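Local coordinates for protein cytochrome P450 (Picrophilus torridus, PDB 2RFB) that binds heme and probably works as a monooxygenase that inserts one atom of molecular oxygen into its substrate, at residues H55-P68 and I290-R302. Residues are numbered along the deposited sequence; the frame is centred on the assembly and turned at random.
With HEM (protoporphyrin IX containing Fe), chain G.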
loop_
_atom_site.group_PDB
_atom_site.type_symbol
_atom_site.label_atom_id
_atom_site.label_comp_id
_atom_site.label_asym_id
_atom_site.label_seq_id
_atom_site.Cartn_x
_atom_site.Cartn_y
_atom_site.Cartn_z
ATOM N N HIS A 55 -10.133 -16.503 4.009
ATOM C CA HIS A 55 -9.667 -15.117 3.879
ATOM C C HIS A 55 -10.737 -14.103 4.308
ATOM O O HIS A 55 -10.408 -13.068 4.859
ATOM C CB HIS A 55 -9.167 -14.849 2.436
ATOM C CG HIS A 55 -9.429 -13.459 1.925
ATOM N ND1 HIS A 55 -8.437 -12.503 1.809
ATOM C CD2 HIS A 55 -10.569 -12.869 1.489
ATOM C CE1 HIS A 55 -8.958 -11.391 1.316
ATOM N NE2 HIS A 55 -10.252 -11.590 1.118
ATOM N N LYS A 56 -12.004 -14.399 4.046
ATOM C CA LYS A 56 -13.099 -13.446 4.292
ATOM C C LYS A 56 -13.338 -13.343 5.786
ATOM O O LYS A 56 -13.578 -12.255 6.336
ATOM C CB LYS A 56 -14.383 -13.932 3.591
ATOM C CG LYS A 56 -15.565 -12.967 3.621
ATOM C CD LYS A 56 -16.850 -13.649 3.131
ATOM C CE LYS A 56 -18.059 -12.739 3.274
ATOM N NZ LYS A 56 -18.616 -12.727 4.673
ATOM N N GLU A 57 -13.250 -14.501 6.434
ATOM C CA GLU A 57 -13.334 -14.596 7.875
ATOM C C GLU A 57 -12.301 -13.671 8.489
ATOM O O GLU A 57 -12.633 -12.862 9.340
ATOM C CB GLU A 57 -13.160 -16.044 8.365
ATOM C CG GLU A 57 -14.256 -16.990 7.906
ATOM C CD GLU A 57 -14.132 -18.407 8.483
ATOM O OE1 GLU A 57 -13.492 -18.552 9.561
ATOM O OE2 GLU A 57 -14.700 -19.360 7.876
ATOM N N PHE A 58 -11.061 -13.764 8.029
ATOM C CA PHE A 58 -10.001 -12.879 8.523
ATOM C C PHE A 58 -10.254 -11.423 8.165
ATOM O O PHE A 58 -10.267 -10.587 9.039
ATOM C CB PHE A 58 -8.630 -13.330 8.029
ATOM C CG PHE A 58 -8.024 -14.417 8.857
ATOM C CD1 PHE A 58 -8.328 -15.760 8.607
ATOM C CD2 PHE A 58 -7.146 -14.121 9.880
ATOM C CE1 PHE A 58 -7.771 -16.785 9.382
ATOM C CE2 PHE A 58 -6.581 -15.141 10.658
ATOM C CZ PHE A 58 -6.892 -16.469 10.411
ATOM N N ARG A 59 -10.485 -11.108 6.896
ATOM C CA ARG A 59 -10.676 -9.691 6.520
ATOM C C ARG A 59 -11.869 -8.981 7.228
ATOM O O ARG A 59 -11.764 -7.793 7.536
ATOM C CB ARG A 59 -10.701 -9.534 4.986
ATOM C CG ARG A 59 -10.761 -8.111 4.480
ATOM C CD ARG A 59 -10.885 -8.106 2.959
ATOM N NE ARG A 59 -11.191 -6.788 2.396
ATOM C CZ ARG A 59 -10.502 -6.183 1.426
ATOM N NH1 ARG A 59 -9.427 -6.753 0.874
ATOM N NH2 ARG A 59 -10.908 -4.997 0.985
ATOM N N ASP A 60 -12.964 -9.701 7.512
ATOM C CA ASP A 60 -14.165 -9.102 8.164
ATOM C C ASP A 60 -13.899 -8.514 9.573
ATOM O O ASP A 60 -14.545 -7.542 9.999
ATOM C CB ASP A 60 -15.343 -10.104 8.259
ATOM C CG ASP A 60 -16.028 -10.397 6.888
ATOM O OD1 ASP A 60 -16.782 -11.402 6.806
ATOM O OD2 ASP A 60 -15.842 -9.648 5.898
ATOM N N ILE A 61 -12.960 -9.124 10.295
ATOM C CA ILE A 61 -12.590 -8.650 11.607
ATOM C C ILE A 61 -12.267 -7.157 11.566
ATOM O O ILE A 61 -12.664 -6.438 12.455
ATOM C CB ILE A 61 -11.407 -9.475 12.172
ATOM C CG1 ILE A 61 -11.825 -10.954 12.316
ATOM C CG2 ILE A 61 -10.829 -8.852 13.468
ATOM C CD1 ILE A 61 -10.649 -11.941 12.475
ATOM N N SER A 62 -11.596 -6.679 10.525
ATOM C CA SER A 62 -11.191 -5.267 10.496
ATOM C C SER A 62 -11.870 -4.425 9.405
ATOM O O SER A 62 -11.842 -3.177 9.459
ATOM C CB SER A 62 -9.677 -5.145 10.325
ATOM O OG SER A 62 -9.277 -5.643 9.073
ATOM N N ALA A 63 -12.430 -5.106 8.407
ATOM C CA ALA A 63 -13.148 -4.458 7.319
ATOM C C ALA A 63 -14.030 -3.262 7.763
ATOM O O ALA A 63 -13.852 -2.154 7.260
ATOM C CB ALA A 63 -13.986 -5.520 6.488
ATOM N N PRO A 64 -14.980 -3.465 8.694
ATOM C CA PRO A 64 -15.793 -2.287 9.072
ATOM C C PRO A 64 -14.988 -1.052 9.504
ATOM O O PRO A 64 -15.437 0.071 9.286
ATOM C CB PRO A 64 -16.659 -2.790 10.239
ATOM C CG PRO A 64 -16.699 -4.266 10.093
ATOM C CD PRO A 64 -15.412 -4.688 9.396
ATOM N N TYR A 65 -13.813 -1.230 10.092
ATOM C CA TYR A 65 -13.071 -0.062 10.567
ATOM C C TYR A 65 -12.271 0.633 9.458
ATOM O O TYR A 65 -11.768 1.729 9.640
ATOM C CB TYR A 65 -12.250 -0.414 11.823
ATOM C CG TYR A 65 -13.139 -1.102 12.865
ATOM C CD1 TYR A 65 -13.249 -2.501 12.913
ATOM C CD2 TYR A 65 -13.934 -0.347 13.755
ATOM C CE1 TYR A 65 -14.085 -3.129 13.838
ATOM C CE2 TYR A 65 -14.765 -0.962 14.685
ATOM C CZ TYR A 65 -14.848 -2.357 14.723
ATOM O OH TYR A 65 -15.683 -2.989 15.657
ATOM N N PHE A 66 -12.196 0.007 8.289
ATOM C CA PHE A 66 -11.569 0.616 7.122
ATOM C C PHE A 66 -12.517 1.207 6.080
ATOM O O PHE A 66 -12.062 1.758 5.103
ATOM C CB PHE A 66 -10.572 -0.362 6.488
ATOM C CG PHE A 66 -9.305 -0.451 7.258
ATOM C CD1 PHE A 66 -9.088 -1.500 8.148
ATOM C CD2 PHE A 66 -8.356 0.576 7.176
ATOM C CE1 PHE A 66 -7.904 -1.562 8.931
ATOM C CE2 PHE A 66 -7.177 0.528 7.958
ATOM C CZ PHE A 66 -6.939 -0.554 8.820
ATOM N N LEU A 67 -13.821 1.103 6.281
ATOM C CA LEU A 67 -14.798 1.801 5.420
ATOM C C LEU A 67 -14.520 3.313 5.392
ATOM O O LEU A 67 -14.151 3.897 6.424
ATOM C CB LEU A 67 -16.236 1.581 5.907
ATOM C CG LEU A 67 -16.899 0.216 6.201
ATOM C CD1 LEU A 67 -18.376 0.423 6.651
ATOM C CD2 LEU A 67 -16.845 -0.801 5.046
ATOM N N PRO A 68 -14.710 3.958 4.225
ATOM C CA PRO A 68 -14.384 5.367 4.118
ATOM C C PRO A 68 -15.118 6.133 5.172
ATOM O O PRO A 68 -14.707 7.235 5.536
ATOM C CB PRO A 68 -14.932 5.752 2.756
ATOM C CG PRO A 68 -14.935 4.512 2.010
ATOM C CD PRO A 68 -15.251 3.435 2.966
ATOM N N ILE A 290 -7.854 -5.634 -7.485
ATOM C CA ILE A 290 -9.295 -5.729 -7.650
ATOM C C ILE A 290 -9.752 -7.148 -7.266
ATOM O O ILE A 290 -8.946 -8.084 -7.244
ATOM C CB ILE A 290 -9.733 -5.343 -9.093
ATOM C CG1 ILE A 290 -11.264 -5.188 -9.169
ATOM C CG2 ILE A 290 -9.226 -6.349 -10.124
ATOM C CD1 ILE A 290 -11.773 -4.890 -10.562
ATOM N N GLY A 291 -11.030 -7.317 -6.965
ATOM C CA GLY A 291 -11.483 -8.575 -6.421
ATOM C C GLY A 291 -11.419 -8.627 -4.890
ATOM O O GLY A 291 -11.487 -7.604 -4.205
ATOM N N ILE A 292 -11.314 -9.840 -4.360
ATOM C CA ILE A 292 -11.541 -10.088 -2.964
ATOM C C ILE A 292 -10.343 -9.607 -2.183
ATOM O O ILE A 292 -10.457 -9.382 -0.991
ATOM C CB ILE A 292 -11.830 -11.580 -2.684
ATOM C CG1 ILE A 292 -10.589 -12.446 -3.033
ATOM C CG2 ILE A 292 -13.141 -12.021 -3.389
ATOM C CD1 ILE A 292 -10.622 -13.855 -2.418
ATOM N N HIS A 293 -9.204 -9.419 -2.858
ATOM C CA HIS A 293 -8.017 -8.899 -2.172
ATOM C C HIS A 293 -7.824 -7.408 -2.434
ATOM O O HIS A 293 -6.798 -6.845 -2.037
ATOM C CB HIS A 293 -6.742 -9.650 -2.573
ATOM C CG HIS A 293 -6.677 -11.046 -2.048
ATOM N ND1 HIS A 293 -6.366 -11.324 -0.736
ATOM C CD2 HIS A 293 -6.901 -12.247 -2.651
ATOM C CE1 HIS A 293 -6.407 -12.641 -0.552
ATOM N NE2 HIS A 293 -6.697 -13.218 -1.703
ATOM N N MET A 294 -8.790 -6.764 -3.105
ATOM C CA MET A 294 -8.663 -5.329 -3.303
ATOM C C MET A 294 -8.215 -4.663 -1.976
ATOM O O MET A 294 -8.795 -4.925 -0.914
ATOM C CB MET A 294 -9.997 -4.714 -3.782
ATOM C CG MET A 294 -9.697 -3.403 -4.487
ATOM S SD MET A 294 -10.998 -2.691 -5.468
ATOM C CE MET A 294 -12.289 -2.255 -4.274
ATOM N N CYS A 295 -7.209 -3.801 -2.060
ATOM C CA CYS A 295 -6.570 -3.117 -0.896
ATOM C C CYS A 295 -7.542 -2.730 0.212
ATOM O O CYS A 295 -8.420 -1.898 0.002
ATOM C CB CYS A 295 -5.831 -1.833 -1.325
ATOM S SG CYS A 295 -4.962 -0.945 0.026
ATOM N N LEU A 296 -7.362 -3.349 1.367
ATOM C CA LEU A 296 -8.092 -3.032 2.550
ATOM C C LEU A 296 -7.871 -1.569 2.957
ATOM O O LEU A 296 -8.810 -0.926 3.419
ATOM C CB LEU A 296 -7.676 -3.985 3.681
ATOM C CG LEU A 296 -8.347 -3.742 5.025
ATOM C CD1 LEU A 296 -9.849 -3.697 4.852
ATOM C CD2 LEU A 296 -7.998 -4.818 6.045
ATOM N N GLY A 297 -6.660 -1.047 2.787
ATOM C CA GLY A 297 -6.357 0.331 3.195
ATOM C C GLY A 297 -6.591 1.436 2.162
ATOM O O GLY A 297 -6.173 2.582 2.359
ATOM N N ALA A 298 -7.252 1.119 1.054
ATOM C CA ALA A 298 -7.459 2.110 0.002
ATOM C C ALA A 298 -8.118 3.423 0.471
ATOM O O ALA A 298 -7.642 4.479 0.083
ATOM C CB ALA A 298 -8.214 1.490 -1.231
ATOM N N PRO A 299 -9.267 3.383 1.214
ATOM C CA PRO A 299 -9.807 4.631 1.796
ATOM C C PRO A 299 -8.853 5.365 2.708
ATOM O O PRO A 299 -8.828 6.573 2.679
ATOM C CB PRO A 299 -11.028 4.161 2.599
ATOM C CG PRO A 299 -11.438 2.956 1.934
ATOM C CD PRO A 299 -10.199 2.259 1.449
ATOM N N LEU A 300 -8.073 4.658 3.518
ATOM C CA LEU A 300 -7.136 5.341 4.388
ATOM C C LEU A 300 -6.051 5.973 3.528
ATOM O O LEU A 300 -5.714 7.128 3.767
ATOM C CB LEU A 300 -6.501 4.416 5.428
ATOM C CG LEU A 300 -5.403 5.133 6.262
ATOM C CD1 LEU A 300 -5.942 6.381 6.980
ATOM C CD2 LEU A 300 -4.798 4.191 7.295
ATOM N N ALA A 301 -5.500 5.212 2.559
ATOM C CA ALA A 301 -4.452 5.721 1.655
ATOM C C ALA A 301 -4.955 6.938 0.867
ATOM O O ALA A 301 -4.264 7.953 0.761
ATOM C CB ALA A 301 -3.981 4.666 0.737
ATOM N N ARG A 302 -6.169 6.858 0.368
ATOM C CA ARG A 302 -6.766 7.981 -0.370
ATOM C C ARG A 302 -6.809 9.209 0.477
ATOM O O ARG A 302 -6.474 10.281 -0.004
ATOM C CB ARG A 302 -8.200 7.668 -0.899
ATOM C CG ARG A 302 -8.164 6.816 -2.157
ATOM C CD ARG A 302 -9.576 6.416 -2.723
ATOM N NE ARG A 302 -9.464 5.842 -4.057
ATOM C CZ ARG A 302 -9.450 4.535 -4.310
ATOM N NH1 ARG A 302 -9.592 3.669 -3.310
ATOM N NH2 ARG A 302 -9.297 4.088 -5.559
HETATM C CHA HEM G . -3.807 -5.277 -0.383
HETATM C CHB HEM G . -1.760 -1.732 -3.127
HETATM C CHC HEM G . -1.986 1.198 0.861
HETATM C CHD HEM G . -3.338 -2.490 3.758
HETATM C C1A HEM G . -3.273 -4.549 -1.461
HETATM C C2A HEM G . -3.165 -5.024 -2.820
HETATM C C3A HEM G . -2.594 -4.016 -3.555
HETATM C C4A HEM G . -2.378 -2.930 -2.669
HETATM C CMA HEM G . -2.187 -3.888 -5.111
HETATM C CAA HEM G . -3.634 -6.439 -3.307
HETATM C CBA HEM G . -2.506 -7.500 -3.217
HETATM C CGA HEM G . -3.100 -8.736 -3.836
HETATM O O1A HEM G . -4.191 -8.668 -4.513
HETATM O O2A HEM G . -2.474 -9.798 -3.654
HETATM C C1B HEM G . -1.665 -0.605 -2.286
HETATM C C2B HEM G . -1.326 0.745 -2.668
HETATM C C3B HEM G . -1.407 1.474 -1.507
HETATM C C4B HEM G . -1.789 0.627 -0.442
HETATM C CMB HEM G . -0.959 1.139 -4.168
HETATM C CAB HEM G . -1.171 2.990 -1.025
HETATM C CBB HEM G . -1.197 4.118 -1.897
HETATM C C1C HEM G . -2.458 0.555 2.059
HETATM C C2C HEM G . -2.752 1.036 3.429
HETATM C C3C HEM G . -3.106 -0.042 4.172
HETATM C C4C HEM G . -3.026 -1.189 3.358
HETATM C CMC HEM G . -2.706 2.494 4.077
HETATM C CAC HEM G . -3.563 -0.063 5.685
HETATM C CBC HEM G . -2.982 -0.859 6.601
HETATM C C1D HEM G . -3.597 -3.590 2.875
HETATM C C2D HEM G . -4.050 -4.903 3.273
HETATM C C3D HEM G . -4.150 -5.718 1.970
HETATM C C4D HEM G . -3.792 -4.825 0.943
HETATM C CMD HEM G . -4.332 -5.448 4.710
HETATM C CAD HEM G . -4.565 -7.199 1.675
HETATM C CBD HEM G . -6.107 -7.241 1.587
HETATM C CGD HEM G . -6.574 -8.637 1.326
HETATM O O1D HEM G . -5.715 -9.489 0.932
HETATM O O2D HEM G . -7.798 -8.910 1.516
HETATM N NA HEM G . -2.792 -3.237 -1.396
HETATM N NB HEM G . -1.976 -0.641 -0.894
HETATM N NC HEM G . -2.663 -0.825 2.091
HETATM N ND HEM G . -3.450 -3.579 1.468
HETATM FE FE HEM G . -2.934 -2.043 0.345
HETATM O O HOH W 1 -11.568 -0.627 2.822
#
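The guanidinium of Arg-59 carries Leu-296 over one face, CB lying above its centre, while Met-294 O and a heme propionate oxygen sit at its edge. NH1 and NH2 both grip Met-294 O end-on, Arg-59 NH1 at 2.6 Å, with the carbonyl oxygen almost exactly in the guanidinium plane; NH1 also donates to HEM O2D, an oxygen less surely placed. The chain leaves the helix extended, with CG anti to the backbone N (chi1 -174°), which carries the guanidinium to the heme. With alanine in place of Arg-59, Met-294 O and the propionate would probably lose these donors, and the side of Leu-296 would be uncovered. The His-55 ring has Ile-292 CD1 over one face and meets the His-293 ring obliquely, planes at 65°; its NE2 gives Ile-292 O a weak bond of 3.1 Å. His-293, in turn, holds the other oxygen of that propionate by a nearly straight bond, His-293 ND1 to HEM O1D 2.6 Å. Farther along, Leu-296 wedges between Ser-62 and Phe-66, its CD1 3.8 Å from Phe-66 CB, and a water links Leu-296 O to Phe-66 O, weakly at the latter. Pro-68 CG and Pro-299 CG close the far end at 3.8 Å. Residues 290-297 belong to the proximal cysteine-ligand loop of the P450 fold, where Cys-295 SG binds the iron at 2.3 Å, and helix 298-315 follows directly. Helix 52-66 runs alongside, its His-55 and Arg-59 at the propionate, its Phe-66 end near the start of helix 298-315; Arg-238 also bonds the heme, Tyr-181 of helix 175-206 takes up Ser-62 OG, and helix 101-111 packs on Leu-300.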